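Local coordinates for N-acetyl-L-2,4-diaminobutyric acid deacetylase (Ruegeria pomeroyi, PDB 6TWL), which probably uses zinc to remove the acetyl group of N-acetyl-L-2,4-diaminobutyric acid by hydrolysis during ectoine breakdown, at residues P8-D13 and L40-N45; F21-H26 and W33-I38. One frame throughout, in Å; residues are numbered along the deposited sequence.

Contact 1: P8-D13 and L40-N45; sequences PTIPLD and LTVIKN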
loop_
_atom_site.group_PDB
_atom_site.type_symbol
_atom_site.label_atom_id
_atom_site.label_comp_id
_atom_site.label_asym_id
_atom_site.label_seq_id
_atom_site.Cartn_x
_atom_site.Cartn_y
_atom_site.Cartn_z
ATOM N N PRO A 8 -22.696 -0.583 7.954
ATOM C CA PRO A 8 -22.343 -1.875 7.358
ATOM C C PRO A 8 -23.576 -2.748 7.195
ATOM O O PRO A 8 -24.466 -2.761 8.048
ATOM C CB PRO A 8 -21.363 -2.484 8.370
ATOM C CG PRO A 8 -20.993 -1.365 9.299
ATOM C CD PRO A 8 -22.171 -0.449 9.322
ATOM N N THR A 9 -23.625 -3.480 6.082
ATOM C CA THR A 9 -24.666 -4.485 5.906
ATOM C C THR A 9 -24.418 -5.733 6.741
ATOM O O THR A 9 -25.286 -6.611 6.788
ATOM C CB THR A 9 -24.794 -4.877 4.431
ATOM O OG1 THR A 9 -23.641 -5.628 4.030
ATOM C CG2 THR A 9 -24.923 -3.637 3.554
ATOM N N ILE A 10 -23.268 -5.827 7.402
ATOM C CA ILE A 10 -22.926 -6.977 8.236
ATOM C C ILE A 10 -22.597 -6.479 9.639
ATOM O O ILE A 10 -22.474 -5.262 9.845
ATOM C CB ILE A 10 -21.752 -7.770 7.637
ATOM C CG1 ILE A 10 -20.546 -6.855 7.406
ATOM C CG2 ILE A 10 -22.176 -8.471 6.354
ATOM C CD1 ILE A 10 -19.301 -7.597 6.975
ATOM N N PRO A 11 -22.459 -7.360 10.631
ATOM C CA PRO A 11 -21.954 -6.915 11.934
ATOM C C PRO A 11 -20.435 -6.915 11.980
ATOM O O PRO A 11 -19.763 -7.791 11.431
ATOM C CB PRO A 11 -22.533 -7.957 12.900
ATOM C CG PRO A 11 -22.633 -9.194 12.088
ATOM C CD PRO A 11 -22.898 -8.769 10.665
ATOM N N LEU A 12 -19.891 -5.896 12.638
ATOM C CA LEU A 12 -18.459 -5.799 12.882
ATOM C C LEU A 12 -18.039 -6.499 14.165
ATOM O O LEU A 12 -16.837 -6.641 14.416
ATOM C CB LEU A 12 -18.043 -4.328 12.955
ATOM C CG LEU A 12 -18.666 -3.441 11.879
ATOM C CD1 LEU A 12 -18.366 -1.975 12.140
ATOM C CD2 LEU A 12 -18.160 -3.860 10.508
ATOM N N ASP A 13 -19.004 -6.959 14.955
ATOM C CA ASP A 13 -18.807 -7.281 16.356
ATOM C C ASP A 13 -19.088 -8.735 16.694
ATOM O O ASP A 13 -18.918 -9.129 17.854
ATOM C CB ASP A 13 -19.720 -6.387 17.201
ATOM C CG ASP A 13 -21.104 -6.250 16.591
ATOM O OD1 ASP A 13 -21.931 -7.167 16.778
ATOM O OD2 ASP A 13 -21.357 -5.242 15.895
ATOM N N LEU A 40 -16.576 -5.462 1.929
ATOM C CA LEU A 40 -15.699 -5.745 3.051
ATOM C C LEU A 40 -16.053 -7.108 3.622
ATOM O O LEU A 40 -17.199 -7.557 3.534
ATOM C CB LEU A 40 -15.792 -4.662 4.133
ATOM C CG LEU A 40 -16.787 -4.845 5.282
ATOM C CD1 LEU A 40 -16.534 -3.826 6.378
ATOM C CD2 LEU A 40 -18.210 -4.730 4.785
ATOM N N THR A 41 -15.045 -7.762 4.184
ATOM C CA THR A 41 -15.210 -9.010 4.906
ATOM C C THR A 41 -14.723 -8.811 6.334
ATOM O O THR A 41 -13.679 -8.192 6.563
ATOM C CB THR A 41 -14.435 -10.149 4.231
ATOM O OG1 THR A 41 -15.064 -10.490 2.987
ATOM C CG2 THR A 41 -14.389 -11.380 5.126
ATOM N N VAL A 42 -15.493 -9.310 7.296
ATOM C CA VAL A 42 -15.093 -9.316 8.696
ATOM C C VAL A 42 -15.066 -10.759 9.173
ATOM O O VAL A 42 -16.046 -11.493 9.006
ATOM C CB VAL A 42 -16.030 -8.464 9.571
ATOM C CG1 VAL A 42 -15.636 -8.588 11.036
ATOM C CG2 VAL A 42 -15.987 -7.009 9.131
ATOM N N ILE A 43 -13.938 -11.164 9.750
ATOM C CA ILE A 43 -13.771 -12.483 10.341
ATOM C C ILE A 43 -13.337 -12.265 11.781
ATOM O O ILE A 43 -12.234 -11.763 12.034
ATOM C CB ILE A 43 -12.747 -13.330 9.575
ATOM C CG1 ILE A 43 -13.165 -13.448 8.111
ATOM C CG2 ILE A 43 -12.602 -14.706 10.209
ATOM C CD1 ILE A 43 -12.163 -14.157 7.265
ATOM N N LYS A 44 -14.203 -12.620 12.724
ATOM C CA LYS A 44 -13.905 -12.476 14.139
ATOM C C LYS A 44 -14.152 -13.801 14.842
ATOM O O LYS A 44 -15.076 -14.542 14.492
ATOM C CB LYS A 44 -14.744 -11.369 14.791
ATOM C CG LYS A 44 -14.519 -11.243 16.295
ATOM C CD LYS A 44 -15.541 -10.347 16.966
ATOM C CE LYS A 44 -15.043 -9.885 18.330
ATOM N NZ LYS A 44 -14.137 -8.702 18.228
ATOM N N ASN A 45 -13.311 -14.093 15.831
ATOM C CA ASN A 45 -13.421 -15.317 16.607
ATOM C C ASN A 45 -12.614 -15.146 17.883
ATOM O O ASN A 45 -11.557 -14.510 17.869
ATOM C CB ASN A 45 -12.916 -16.524 15.812
ATOM C CG ASN A 45 -13.202 -17.837 16.504
ATOM O OD1 ASN A 45 -14.337 -18.113 16.892
ATOM N ND2 ASN A 45 -12.170 -18.658 16.666
#
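Backbone carbonyls are the flat groups where 8-13 meets 40-45, since the side chains that meet one another, Ile10 and Leu12 against Leu40 and Val42, carry neither ring nor amide. Val42 brings its CG1 to 4.1 Å from Leu12 O, while Lys44 lays its CD 3.7 Å from Asp13 O, a contact of methylene with carbonyl oxygen rather than of the ammonium end. The rest is aliphatic. Ile10 has CG1 between its backbone N and carbonyl carbon (chi1 55°), which carries CD1 up against two methyls of the strand: Leu40 CD2 lies 3.8 Å from Ile10 CD1, and Val42 CG2 4.0 Å from the same atom. The Ile10 and Leu40 chains run alongside each other head to foot. Leu12 starts away from the strand at CB, yet its CD2 swings back to 4.1 Å from Val42 CG2, and the Leu12 chain lies nearly perpendicular to that of Val42. Val42 is thus touched by both loop residues. Phe18 of strand 16-24 also packs on Ile10, Tyr128 of helix 121-133 on Leu12, and Arg83 NH1 donates to Leu12 O. The facing backbones run 34° apart; 6.4 Å separates Leu12 CA from Val42 CA, and the two are not hydrogen-bonded to each other. This is a loop laid over one face of the mixed beta sheet of an AstE/AspA-type catalytic domain, near the edge formed by strand 7-8.

Contact 2: F21-H26 and W33-I38; sequences FLKLPH and WGSVMI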
loop_
_atom_site.group_PDB
_atom_site.type_symbol
_atom_site.label_atom_id
_atom_site.label_comp_id
_atom_site.label_asym_id
_atom_site.label_seq_id
_atom_site.Cartn_x
_atom_site.Cartn_y
_atom_site.Cartn_z
ATOM N N PHE A 21 -20.989 -5.148 2.908
ATOM C CA PHE A 21 -20.624 -3.847 2.370
ATOM C C PHE A 21 -20.737 -2.780 3.448
ATOM O O PHE A 21 -21.422 -2.952 4.460
ATOM C CB PHE A 21 -21.515 -3.431 1.194
ATOM C CG PHE A 21 -21.614 -4.454 0.104
ATOM C CD1 PHE A 21 -22.539 -5.481 0.183
ATOM C CD2 PHE A 21 -20.805 -4.370 -1.014
ATOM C CE1 PHE A 21 -22.641 -6.415 -0.824
ATOM C CE2 PHE A 21 -20.903 -5.303 -2.027
ATOM C CZ PHE A 21 -21.823 -6.327 -1.931
ATOM N N LEU A 22 -20.040 -1.670 3.214
ATOM C CA LEU A 22 -20.343 -0.404 3.865
ATOM C C LEU A 22 -21.204 0.418 2.915
ATOM O O LEU A 22 -20.836 0.617 1.754
ATOM C CB LEU A 22 -19.064 0.358 4.219
ATOM C CG LEU A 22 -18.010 -0.337 5.082
ATOM C CD1 LEU A 22 -16.688 0.406 4.994
ATOM C CD2 LEU A 22 -18.477 -0.433 6.526
ATOM N N LYS A 23 -22.351 0.883 3.402
ATOM C CA LYS A 23 -23.351 1.536 2.567
ATOM C C LYS A 23 -23.703 2.903 3.142
ATOM O O LYS A 23 -23.914 3.034 4.352
ATOM C CB LYS A 23 -24.606 0.659 2.462
ATOM C CG LYS A 23 -25.802 1.332 1.813
ATOM C CD LYS A 23 -26.977 0.371 1.684
ATOM C CE LYS A 23 -27.447 -0.113 3.050
ATOM N NZ LYS A 23 -28.503 -1.160 2.949
ATOM N N LEU A 24 -23.736 3.921 2.281
ATOM C CA LEU A 24 -24.351 5.209 2.606
ATOM C C LEU A 24 -25.294 5.551 1.461
ATOM O O LEU A 24 -24.846 5.658 0.301
ATOM C CB LEU A 24 -23.339 6.337 2.846
ATOM C CG LEU A 24 -22.400 6.824 1.745
ATOM C CD1 LEU A 24 -21.942 8.264 1.988
ATOM C CD2 LEU A 24 -21.224 5.897 1.732
ATOM N N PRO A 25 -26.592 5.702 1.724
ATOM C CA PRO A 25 -27.554 5.857 0.623
ATOM C C PRO A 25 -27.373 7.109 -0.221
ATOM O O PRO A 25 -27.850 7.112 -1.359
ATOM C CB PRO A 25 -28.904 5.850 1.347
ATOM C CG PRO A 25 -28.653 5.004 2.549
ATOM C CD PRO A 25 -27.256 5.345 2.988
ATOM N N HIS A 26 -26.694 8.152 0.272
ATOM C CA HIS A 26 -26.372 9.313 -0.557
ATOM C C HIS A 26 -27.573 9.777 -1.375
ATOM O O HIS A 26 -27.500 9.886 -2.602
ATOM C CB HIS A 26 -25.204 8.943 -1.479
ATOM C CG HIS A 26 -24.626 10.092 -2.245
ATOM N ND1 HIS A 26 -24.657 11.394 -1.792
ATOM C CD2 HIS A 26 -24.001 10.124 -3.445
ATOM C CE1 HIS A 26 -24.074 12.178 -2.683
ATOM N NE2 HIS A 26 -23.667 11.431 -3.694
ATOM N N TRP A 33 -32.286 7.678 -5.480
ATOM C CA TRP A 33 -31.383 7.622 -6.623
ATOM C C TRP A 33 -29.969 7.177 -6.258
ATOM O O TRP A 33 -28.984 7.813 -6.641
ATOM C CB TRP A 33 -31.400 8.954 -7.400
ATOM C CG TRP A 33 -30.872 10.227 -6.772
ATOM C CD1 TRP A 33 -29.594 10.485 -6.369
ATOM C CD2 TRP A 33 -31.603 11.448 -6.574
ATOM N NE1 TRP A 33 -29.492 11.769 -5.897
ATOM C CE2 TRP A 33 -30.711 12.383 -6.013
ATOM C CE3 TRP A 33 -32.930 11.831 -6.797
ATOM C CZ2 TRP A 33 -31.101 13.677 -5.671
ATOM C CZ3 TRP A 33 -33.315 13.118 -6.458
ATOM C CH2 TRP A 33 -32.404 14.024 -5.901
ATOM N N GLY A 34 -29.856 6.057 -5.557
ATOM C CA GLY A 34 -28.612 5.320 -5.511
ATOM C C GLY A 34 -28.061 5.173 -4.109
ATOM O O GLY A 34 -28.711 5.492 -3.110
ATOM N N SER A 35 -26.838 4.654 -4.056
ATOM C CA SER A 35 -26.064 4.381 -2.855
ATOM C C SER A 35 -24.687 3.950 -3.331
ATOM O O SER A 35 -24.526 3.526 -4.477
ATOM C CB SER A 35 -26.709 3.290 -1.991
ATOM O OG SER A 35 -25.756 2.670 -1.145
ATOM N N VAL A 36 -23.693 4.071 -2.459
ATOM C CA VAL A 36 -22.373 3.525 -2.745
ATOM C C VAL A 36 -22.107 2.404 -1.753
ATOM O O VAL A 36 -22.514 2.478 -0.586
ATOM C CB VAL A 36 -21.260 4.594 -2.723
ATOM C CG1 VAL A 36 -21.721 5.854 -3.448
ATOM C CG2 VAL A 36 -20.736 4.864 -1.318
ATOM N N MET A 37 -21.474 1.340 -2.242
ATOM C CA MET A 37 -21.257 0.117 -1.481
ATOM C C MET A 37 -19.784 -0.242 -1.554
ATOM O O MET A 37 -19.260 -0.500 -2.642
ATOM C CB MET A 37 -22.113 -1.028 -2.029
ATOM C CG MET A 37 -23.535 -0.622 -2.346
ATOM S SD MET A 37 -24.669 -1.032 -1.013
ATOM C CE MET A 37 -24.420 -2.798 -0.922
ATOM N N ILE A 38 -19.119 -0.252 -0.407
ATOM C CA ILE A 38 -17.724 -0.658 -0.308
ATOM C C ILE A 38 -17.700 -2.115 0.179
ATOM O O ILE A 38 -18.125 -2.372 1.309
ATOM C CB ILE A 38 -16.930 0.245 0.643
ATOM C CG1 ILE A 38 -17.208 1.714 0.326
ATOM C CG2 ILE A 38 -15.445 -0.054 0.543
ATOM C CD1 ILE A 38 -16.449 2.674 1.217
#
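Met37 slants across Phe21 and lays its terminal methyl over one ring face: Met37 CE stands 3.7 Å from the Phe21 ring centroid, 27° off the normal and displaced toward the rim, a CH-pi contact. The sulfur is farther off and oblique, completing a Met-aromatic pair, and the bend of Met37 at chi2 (-97°) helps bring the methyl round to the ring. Replacing Phe21 with an alanine is likely to take the aromatic face from under the Met37 methyl and leave that end less fixed in its rotation. Met37 also runs alongside Lys23, the two pointing the same way, with Met37 SD 3.8 Å from Lys23 CD. These strands form an antiparallel beta hairpin, 16-24 with 36-45: Leu22 N donates to Ile38 O at 2.8 Å and Ile38 N returns a bond to Leu22 O at 2.9 Å. The next hydrogen-bonded pair, Leu24 with Val36, has only weak bonds in both directions. Their side chains share with Leu22 and Ile38 the face toward helix 121-133, where Tyr128, Lys124 and Ile125 pack. There the Leu24 side chain lies aslant Val36, its CD2 3.3 Å from Val36 CG2, a tighter approach than usual for two carbons.

Overall arrangement
From the N terminus the chain runs through strand 7-8 into the loop whose residues 8-13 form the first half of contact 1. It then enters strand 16-24, whose end, with the residues just after it, gives 21-26; the chain returns through 33-38 into strand 36-45, which also carries 40-45. Contact 2 closes the turn region of the hairpin, its segments only six residues apart. Contact 1 spans 26 residues and encloses it, so the two nest without crossing. Their centres lie about 17 Å apart, yet they touch: Thr9 N probably bonds to Phe21 O at 2.8 Å, and Leu40 CD2 packs 3.4 Å from Phe21 N. Together they join the N-terminal loop and the hairpin at one border of the large mixed sheet.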